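Local coordinates for protein stn1 (Schizosaccharomyces pombe, PDB 3KF6) that binds single-stranded telomeric DNA and, as the partner of Ten1, is required for telomere maintenance, this chain being its N-terminal OB-fold part, at residues Ser24-His32 with Ile109-Glu117; Met97-Gly107 with Leu118-Leu126. All coordinates share one frame; numbering follows the deposited sequence.

Interaction 1: Ser24-His32 with Ile109-Glu117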
loop_
_atom_site.group_PDB
_atom_site.type_symbol
_atom_site.label_atom_id
_atom_site.label_comp_id
_atom_site.label_asym_id
_atom_site.label_seq_id
_atom_site.Cartn_x
_atom_site.Cartn_y
_atom_site.Cartn_z
ATOM N N SER A 24 -5.921 3.789 -6.697
ATOM C CA SER A 24 -7.322 3.853 -7.097
ATOM C C SER A 24 -7.518 4.940 -8.160
ATOM O O SER A 24 -8.339 4.788 -9.060
ATOM C CB SER A 24 -8.212 4.136 -5.889
ATOM O OG SER A 24 -7.892 5.381 -5.304
ATOM N N ASP A 25 -6.759 6.030 -8.062
ATOM C CA ASP A 25 -6.879 7.114 -9.035
ATOM C C ASP A 25 -6.196 6.751 -10.347
ATOM O O ASP A 25 -6.614 7.194 -11.424
ATOM C CB ASP A 25 -6.297 8.418 -8.470
ATOM C CG ASP A 25 -7.157 8.997 -7.357
ATOM O OD1 ASP A 25 -8.400 8.962 -7.500
ATOM O OD2 ASP A 25 -6.602 9.491 -6.352
ATOM N N VAL A 26 -5.143 5.945 -10.267
ATOM C CA VAL A 26 -4.449 5.513 -11.476
ATOM C C VAL A 26 -5.452 4.732 -12.329
ATOM O O VAL A 26 -5.515 4.909 -13.548
ATOM C CB VAL A 26 -3.225 4.626 -11.127
ATOM C CG1 VAL A 26 -2.597 4.059 -12.396
ATOM C CG2 VAL A 26 -2.195 5.450 -10.378
ATOM N N HIS A 27 -6.254 3.892 -11.680
ATOM C CA HIS A 27 -7.265 3.094 -12.378
ATOM C C HIS A 27 -8.416 3.936 -12.919
ATOM O O HIS A 27 -9.289 3.422 -13.620
ATOM C CB HIS A 27 -7.821 2.008 -11.449
ATOM C CG HIS A 27 -6.916 0.825 -11.291
ATOM N ND1 HIS A 27 -6.776 -0.140 -12.267
ATOM C CD2 HIS A 27 -6.092 0.459 -10.279
ATOM C CE1 HIS A 27 -5.904 -1.048 -11.864
ATOM N NE2 HIS A 27 -5.474 -0.708 -10.661
ATOM N N LYS A 28 -8.415 5.227 -12.600
ATOM C CA LYS A 28 -9.472 6.121 -13.066
ATOM C C LYS A 28 -9.029 7.009 -14.222
ATOM O O LYS A 28 -9.825 7.779 -14.764
ATOM C CB LYS A 28 -9.978 6.988 -11.911
ATOM C CG LYS A 28 -10.779 6.211 -10.882
ATOM C CD LYS A 28 -11.226 7.102 -9.738
ATOM C CE LYS A 28 -11.977 6.301 -8.687
ATOM N NZ LYS A 28 -12.343 7.127 -7.503
ATOM N N ILE A 29 -7.758 6.911 -14.595
ATOM C CA ILE A 29 -7.240 7.705 -15.702
ATOM C C ILE A 29 -7.936 7.244 -16.979
ATOM O O ILE A 29 -8.092 6.046 -17.212
ATOM C CB ILE A 29 -5.715 7.526 -15.864
ATOM C CG1 ILE A 29 -4.990 8.067 -14.627
ATOM C CG2 ILE A 29 -5.229 8.260 -17.116
ATOM C CD1 ILE A 29 -3.502 7.766 -14.607
ATOM N N SER A 30 -8.359 8.200 -17.798
ATOM C CA SER A 30 -9.044 7.882 -19.045
ATOM C C SER A 30 -8.090 7.842 -20.232
ATOM O O SER A 30 -7.198 8.684 -20.362
ATOM C CB SER A 30 -10.154 8.904 -19.311
ATOM O OG SER A 30 -9.635 10.222 -19.370
ATOM N N PHE A 31 -8.275 6.849 -21.092
ATOM C CA PHE A 31 -7.455 6.713 -22.277
ATOM C C PHE A 31 -8.324 6.684 -23.513
ATOM O O PHE A 31 -9.507 6.364 -23.471
ATOM C CB PHE A 31 -6.617 5.430 -22.237
ATOM C CG PHE A 31 -5.547 5.437 -21.193
ATOM C CD1 PHE A 31 -5.828 5.076 -19.880
ATOM C CD2 PHE A 31 -4.251 5.810 -21.525
ATOM C CE1 PHE A 31 -4.824 5.087 -18.911
ATOM C CE2 PHE A 31 -3.246 5.824 -20.566
ATOM C CZ PHE A 31 -3.533 5.463 -19.258
ATOM N N HIS A 32 -7.704 7.033 -24.623
ATOM C CA HIS A 32 -8.353 7.034 -25.913
ATOM C C HIS A 32 -7.290 6.437 -26.807
ATOM O O HIS A 32 -6.676 7.128 -27.608
ATOM C CB HIS A 32 -8.725 8.466 -26.301
ATOM C CG HIS A 32 -9.739 9.084 -25.378
ATOM N ND1 HIS A 32 -11.015 8.582 -25.234
ATOM C CD2 HIS A 32 -9.638 10.103 -24.488
ATOM C CE1 HIS A 32 -11.654 9.256 -24.295
ATOM N NE2 HIS A 32 -10.842 10.185 -23.825
ATOM N N ILE A 109 2.337 4.833 -17.399
ATOM C CA ILE A 109 1.122 4.046 -17.466
ATOM C C ILE A 109 1.038 3.329 -18.801
ATOM O O ILE A 109 1.458 3.860 -19.829
ATOM C CB ILE A 109 -0.122 4.934 -17.294
ATOM C CG1 ILE A 109 0.084 6.259 -18.034
ATOM C CG2 ILE A 109 -0.394 5.154 -15.817
ATOM C CD1 ILE A 109 -1.076 7.230 -17.912
ATOM N N ASN A 110 0.505 2.113 -18.768
ATOM C CA ASN A 110 0.343 1.295 -19.962
ATOM C C ASN A 110 -1.113 0.850 -20.011
ATOM O O ASN A 110 -1.597 0.209 -19.080
ATOM C CB ASN A 110 1.260 0.075 -19.891
ATOM C CG ASN A 110 1.145 -0.810 -21.116
ATOM O OD1 ASN A 110 1.377 -0.365 -22.242
ATOM N ND2 ASN A 110 0.787 -2.070 -20.904
ATOM N N SER A 111 -1.804 1.181 -21.097
ATOM C CA SER A 111 -3.216 0.832 -21.234
ATOM C C SER A 111 -3.530 -0.140 -22.367
ATOM O O SER A 111 -4.604 -0.069 -22.967
ATOM C CB SER A 111 -4.045 2.105 -21.424
ATOM O OG SER A 111 -3.630 2.808 -22.584
ATOM N N PHE A 112 -2.605 -1.048 -22.656
ATOM C CA PHE A 112 -2.809 -2.027 -23.720
ATOM C C PHE A 112 -4.019 -2.915 -23.411
ATOM O O PHE A 112 -4.850 -3.176 -24.284
ATOM C CB PHE A 112 -1.546 -2.878 -23.891
ATOM C CG PHE A 112 -1.634 -3.886 -25.003
ATOM C CD1 PHE A 112 -1.877 -5.229 -24.727
ATOM C CD2 PHE A 112 -1.471 -3.496 -26.329
ATOM C CE1 PHE A 112 -1.954 -6.168 -25.757
ATOM C CE2 PHE A 112 -1.547 -4.427 -27.365
ATOM C CZ PHE A 112 -1.789 -5.765 -27.077
ATOM N N ARG A 113 -4.116 -3.369 -22.165
ATOM C CA ARG A 113 -5.230 -4.217 -21.738
ATOM C C ARG A 113 -6.286 -3.384 -21.011
ATOM O O ARG A 113 -6.050 -2.222 -20.679
ATOM C CB ARG A 113 -4.730 -5.330 -20.811
ATOM C CG ARG A 113 -3.777 -6.317 -21.470
ATOM C CD ARG A 113 -4.419 -6.974 -22.677
ATOM N NE ARG A 113 -3.528 -7.933 -23.324
ATOM C CZ ARG A 113 -3.816 -8.572 -24.454
ATOM N NH1 ARG A 113 -4.973 -8.353 -25.065
ATOM N NH2 ARG A 113 -2.949 -9.428 -24.973
ATOM N N SER A 114 -7.446 -3.983 -20.760
ATOM C CA SER A 114 -8.522 -3.276 -20.073
ATOM C C SER A 114 -8.076 -2.805 -18.690
ATOM O O SER A 114 -8.606 -1.830 -18.161
ATOM C CB SER A 114 -9.756 -4.172 -19.945
ATOM O OG SER A 114 -9.491 -5.299 -19.131
ATOM N N GLU A 115 -7.108 -3.504 -18.105
ATOM C CA GLU A 115 -6.586 -3.129 -16.797
ATOM C C GLU A 115 -5.260 -2.412 -17.001
ATOM O O GLU A 115 -4.332 -2.970 -17.585
ATOM C CB GLU A 115 -6.357 -4.363 -15.916
ATOM C CG GLU A 115 -5.931 -4.023 -14.490
ATOM C CD GLU A 115 -5.570 -5.247 -13.673
ATOM O OE1 GLU A 115 -6.221 -6.298 -13.852
ATOM O OE2 GLU A 115 -4.637 -5.160 -12.844
ATOM N N VAL A 116 -5.185 -1.170 -16.535
ATOM C CA VAL A 116 -3.968 -0.382 -16.656
ATOM C C VAL A 116 -2.885 -1.001 -15.781
ATOM O O VAL A 116 -3.181 -1.647 -14.779
ATOM C CB VAL A 116 -4.204 1.080 -16.202
ATOM C CG1 VAL A 116 -4.595 1.109 -14.738
ATOM C CG2 VAL A 116 -2.951 1.914 -16.437
ATOM N N GLU A 117 -1.635 -0.815 -16.181
ATOM C CA GLU A 117 -0.496 -1.328 -15.432
ATOM C C GLU A 117 0.586 -0.265 -15.467
ATOM O O GLU A 117 0.499 0.691 -16.233
ATOM C CB GLU A 117 0.020 -2.635 -16.044
ATOM C CG GLU A 117 0.187 -2.599 -17.552
ATOM C CD GLU A 117 0.818 -3.865 -18.102
ATOM O OE1 GLU A 117 0.419 -4.970 -17.675
ATOM O OE2 GLU A 117 1.712 -3.753 -18.969
#
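Val26, in the short helix, opens the contact: it packs CG1 against two aliphatic partners, Ile109 CG2 at 4.2 Å and Val116 CG1 at 4.3 Å. His27 follows with its ring. The ring plane meets Val116 CG1 obliquely, with His27 ND1 3.5 Å from that methyl, while Glu115 CG lies at the ring edge, near its plane, so the glutamate contributes its aliphatic stem. NE2 of His27 hydrogen-bonds to the carbonyl O of Val77, which helps fix the ring's rotation. Beyond the type I turn from Val26 to Ile29, Ile29 reaches Ile109 tip to tip, CD1 to CD1 at 4.1 Å. Phe31 carries the far end. Its CG stands anti to the carbonyl carbon (chi1 -68°), and the ring is directed at the hairpin, where Ser111 CB sits over one face, 3.6 Å from the centroid and 8° off the normal, a well-centred CH-pi contact; Ser111 OG lies over the same face, 3.2 Å from Phe31 CD2. At the ring's outer end, Phe31 CZ meets Ile109 CD1 at 3.3 Å, a close packing distance. No hydrogen bond crosses between the segments, so this is largely apolar packing of the N-terminal segment against the loop joining strands 102-110 and 117-120 of the OB fold. Strand 49-62 supports it through Ile50, which touches both Ile29 and Ile109, and strand 77-83 flanks it, Leu78 at His27 and Arg79 at Glu115.

Interaction 2: Met97-Gly107 with Leu118-Leu126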
loop_
_atom_site.group_PDB
_atom_site.type_symbol
_atom_site.label_atom_id
_atom_site.label_comp_id
_atom_site.label_asym_id
_atom_site.label_seq_id
_atom_site.Cartn_x
_atom_site.Cartn_y
_atom_site.Cartn_z
ATOM N N MET A 97 12.859 -8.701 -3.795
ATOM C CA MET A 97 11.904 -8.198 -2.812
ATOM C C MET A 97 11.034 -9.332 -2.270
ATOM O O MET A 97 10.946 -10.404 -2.866
ATOM C CB MET A 97 11.000 -7.135 -3.452
ATOM C CG MET A 97 11.710 -5.853 -3.878
ATOM S SD MET A 97 12.247 -4.818 -2.496
ATOM C CE MET A 97 13.974 -5.283 -2.365
ATOM N N SER A 98 10.386 -9.085 -1.138
ATOM C CA SER A 98 9.513 -10.080 -0.525
ATOM C C SER A 98 8.161 -9.433 -0.269
ATOM O O SER A 98 8.077 -8.219 -0.087
ATOM C CB SER A 98 10.083 -10.549 0.817
ATOM O OG SER A 98 11.380 -11.096 0.671
ATOM N N PRO A 99 7.085 -10.233 -0.263
ATOM C CA PRO A 99 5.758 -9.666 -0.007
ATOM C C PRO A 99 5.809 -8.951 1.340
ATOM O O PRO A 99 6.376 -9.472 2.310
ATOM C CB PRO A 99 4.860 -10.897 0.030
ATOM C CG PRO A 99 5.529 -11.818 -0.953
ATOM C CD PRO A 99 6.993 -11.668 -0.578
ATOM N N GLY A 100 5.230 -7.757 1.399
ATOM C CA GLY A 100 5.253 -6.998 2.636
ATOM C C GLY A 100 6.232 -5.840 2.548
ATOM O O GLY A 100 6.106 -4.856 3.272
ATOM N N ASN A 101 7.227 -5.950 1.670
ATOM C CA ASN A 101 8.185 -4.860 1.515
ATOM C C ASN A 101 7.456 -3.670 0.906
ATOM O O ASN A 101 6.540 -3.846 0.096
ATOM C CB ASN A 101 9.331 -5.255 0.580
ATOM C CG ASN A 101 10.251 -6.290 1.181
ATOM O OD1 ASN A 101 10.117 -6.662 2.344
ATOM N ND2 ASN A 101 11.209 -6.759 0.381
ATOM N N VAL A 102 7.855 -2.466 1.296
ATOM C CA VAL A 102 7.245 -1.252 0.767
ATOM C C VAL A 102 8.158 -0.688 -0.309
ATOM O O VAL A 102 9.370 -0.602 -0.115
ATOM C CB VAL A 102 7.036 -0.196 1.881
ATOM C CG1 VAL A 102 6.449 1.099 1.300
ATOM C CG2 VAL A 102 6.105 -0.758 2.938
ATOM N N VAL A 103 7.579 -0.329 -1.449
ATOM C CA VAL A 103 8.356 0.229 -2.548
ATOM C C VAL A 103 7.766 1.525 -3.074
ATOM O O VAL A 103 6.552 1.760 -2.980
ATOM C CB VAL A 103 8.458 -0.750 -3.757
ATOM C CG1 VAL A 103 9.228 -2.008 -3.361
ATOM C CG2 VAL A 103 7.060 -1.102 -4.275
ATOM N N CYS A 104 8.649 2.365 -3.608
ATOM C CA CYS A 104 8.282 3.624 -4.242
ATOM C C CYS A 104 8.675 3.373 -5.698
ATOM O O CYS A 104 9.851 3.161 -6.002
ATOM C CB CYS A 104 9.101 4.788 -3.680
ATOM S SG CYS A 104 8.821 6.324 -4.576
ATOM N N VAL A 105 7.690 3.374 -6.588
ATOM C CA VAL A 105 7.938 3.098 -7.999
ATOM C C VAL A 105 7.607 4.265 -8.914
ATOM O O VAL A 105 6.550 4.881 -8.790
ATOM C CB VAL A 105 7.095 1.895 -8.473
ATOM C CG1 VAL A 105 7.379 1.606 -9.946
ATOM C CG2 VAL A 105 7.388 0.675 -7.607
ATOM N N PHE A 106 8.518 4.555 -9.839
ATOM C CA PHE A 106 8.303 5.619 -10.810
ATOM C C PHE A 106 8.199 4.939 -12.168
ATOM O O PHE A 106 9.041 4.109 -12.509
ATOM C CB PHE A 106 9.480 6.594 -10.820
ATOM C CG PHE A 106 9.339 7.702 -11.829
ATOM C CD1 PHE A 106 8.303 8.629 -11.729
ATOM C CD2 PHE A 106 10.236 7.812 -12.889
ATOM C CE1 PHE A 106 8.162 9.651 -12.670
ATOM C CE2 PHE A 106 10.102 8.832 -13.836
ATOM C CZ PHE A 106 9.065 9.752 -13.724
ATOM N N GLY A 107 7.171 5.272 -12.939
ATOM C CA GLY A 107 7.026 4.645 -14.241
ATOM C C GLY A 107 5.975 5.290 -15.113
ATOM O O GLY A 107 5.419 6.335 -14.769
ATOM N N LEU A 118 1.598 -0.417 -14.626
ATOM C CA LEU A 118 2.671 0.558 -14.579
ATOM C C LEU A 118 3.978 -0.081 -15.021
ATOM O O LEU A 118 4.398 -1.089 -14.455
ATOM C CB LEU A 118 2.809 1.096 -13.147
ATOM C CG LEU A 118 3.874 2.160 -12.877
ATOM C CD1 LEU A 118 3.503 3.451 -13.578
ATOM C CD2 LEU A 118 3.978 2.387 -11.366
ATOM N N ILE A 119 4.608 0.489 -16.046
ATOM C CA ILE A 119 5.885 -0.033 -16.513
ATOM C C ILE A 119 6.931 0.742 -15.730
ATOM O O ILE A 119 7.097 1.947 -15.916
ATOM C CB ILE A 119 6.093 0.212 -18.023
ATOM C CG1 ILE A 119 4.904 -0.337 -18.823
ATOM C CG2 ILE A 119 7.414 -0.422 -18.466
ATOM C CD1 ILE A 119 4.645 -1.820 -18.646
ATOM N N ALA A 120 7.631 0.045 -14.843
ATOM C CA ALA A 120 8.629 0.675 -13.990
ATOM C C ALA A 120 9.869 1.190 -14.707
ATOM O O ALA A 120 10.421 0.513 -15.575
ATOM C CB ALA A 120 9.050 -0.294 -12.888
ATOM N N GLN A 121 10.295 2.391 -14.331
ATOM C CA GLN A 121 11.502 2.992 -14.888
ATOM C C GLN A 121 12.555 2.948 -13.789
ATOM O O GLN A 121 13.750 2.816 -14.052
ATOM C CB GLN A 121 11.257 4.436 -15.324
ATOM C CG GLN A 121 12.533 5.124 -15.791
ATOM C CD GLN A 121 12.283 6.468 -16.438
ATOM O OE1 GLN A 121 11.801 6.545 -17.568
ATOM N NE2 GLN A 121 12.603 7.539 -15.720
ATOM N N SER A 122 12.096 3.053 -12.545
ATOM C CA SER A 122 12.985 2.992 -11.394
ATOM C C SER A 122 12.164 2.787 -10.135
ATOM O O SER A 122 10.971 3.096 -10.105
ATOM C CB SER A 122 13.804 4.283 -11.261
ATOM O OG SER A 122 12.996 5.380 -10.880
ATOM N N PHE A 123 12.795 2.233 -9.108
ATOM C CA PHE A 123 12.112 2.030 -7.841
ATOM C C PHE A 123 13.121 1.933 -6.715
ATOM O O PHE A 123 14.314 1.707 -6.936
ATOM C CB PHE A 123 11.243 0.762 -7.859
ATOM C CG PHE A 123 11.968 -0.494 -7.434
ATOM C CD1 PHE A 123 12.816 -1.161 -8.314
ATOM C CD2 PHE A 123 11.791 -1.011 -6.153
ATOM C CE1 PHE A 123 13.475 -2.331 -7.925
ATOM C CE2 PHE A 123 12.446 -2.180 -5.751
ATOM C CZ PHE A 123 13.290 -2.842 -6.642
ATOM N N GLU A 124 12.635 2.115 -5.499
ATOM C CA GLU A 124 13.492 2.020 -4.341
ATOM C C GLU A 124 12.662 1.406 -3.240
ATOM O O GLU A 124 11.462 1.667 -3.143
ATOM C CB GLU A 124 13.974 3.408 -3.911
ATOM C CG GLU A 124 12.868 4.328 -3.432
ATOM C CD GLU A 124 13.390 5.670 -2.947
ATOM O OE1 GLU A 124 14.288 5.680 -2.078
ATOM O OE2 GLU A 124 12.897 6.713 -3.430
ATOM N N GLU A 125 13.284 0.564 -2.431
ATOM C CA GLU A 125 12.568 -0.030 -1.318
ATOM C C GLU A 125 12.570 1.013 -0.209
ATOM O O GLU A 125 13.584 1.677 0.025
ATOM C CB GLU A 125 13.260 -1.308 -0.839
ATOM C CG GLU A 125 12.701 -1.817 0.478
ATOM C CD GLU A 125 13.360 -3.085 0.960
ATOM O OE1 GLU A 125 14.570 -3.269 0.700
ATOM O OE2 GLU A 125 12.670 -3.888 1.621
ATOM N N LEU A 126 11.431 1.181 0.453
ATOM C CA LEU A 126 11.327 2.142 1.548
ATOM C C LEU A 126 11.340 1.342 2.840
ATOM O O LEU A 126 10.397 0.605 3.129
ATOM C CB LEU A 126 10.031 2.952 1.440
ATOM C CG LEU A 126 9.854 3.753 0.144
ATOM C CD1 LEU A 126 8.518 4.499 0.180
ATOM C CD2 LEU A 126 11.006 4.728 -0.036
HETATM O O HOH W 1 10.236 -2.478 2.973
#
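Strands 102-107 and 122-126 of the curled OB-fold sheet run antiparallel, their axes 4.4 Å apart at 156°, and where the chain turns a corner at Gln121 a classic beta bulge forms, Phe106 O accepting from both Gln121 N (2.8 Å) and Ser122 N (3.2 Å). Next to it, Phe106 N donates to Ser122 O almost straight (174°). The Phe106 ring extends beside Gln121, whose NE2 lies at the ring edge, 3.4 Å from Phe106 CE2. On the sheet face carrying Val103 and Val105, Phe123 CG stands between the backbone N and the carbonyl carbon (chi1 89°); Phe123 CD2 meets Val103 CG1 at 3.9 Å, and the ring also receives Arg93 in a cation-pi contact. Val105 CG1 touches both Leu118 CD2 and Ala120 CB. At the Val102/Leu126 end of the ladder Glu125 crosses Met97, whose CE is 3.7 Å from Glu125 OE1; that oxygen is salt-bridged to Arg127, and OE2 accepts from a water held also by Val102 N and Leu126 O. Shortening Glu125 to an alanine removes the carboxylate and is likely to leave Arg127 without this mate and the water with one grip fewer. Chemically, then, the backbone ladder and the Val103, Val105 and Phe123 packing join the strands, while the charged end lies beside Asn101, which hydrogen-bonds Arg84 of the Ten1 chain.

Interactions 1 and 2 lie with their centres about 18 Å apart, on opposite sides of the chain's centre, yet both use strand 102-110. Their segments alternate along the sequence: 24-32, 97-107, 109-117, 118-126. The single hairpin 102-110/117-120 therefore passes from one contact to the other, and they touch where Asn110 CB packs on Ile119 CG1 at 3.8 Å. Interaction 2 pairs strands within the curled OB sheet, whereas interaction 1 closes the N-terminal segment onto the far end of that hairpin. Residues 97-126 fall in the OB DNA-binding region, and the loop before strand 102-110 meets Ten1, so one strand links the Ten1-facing end to the N-terminal packing.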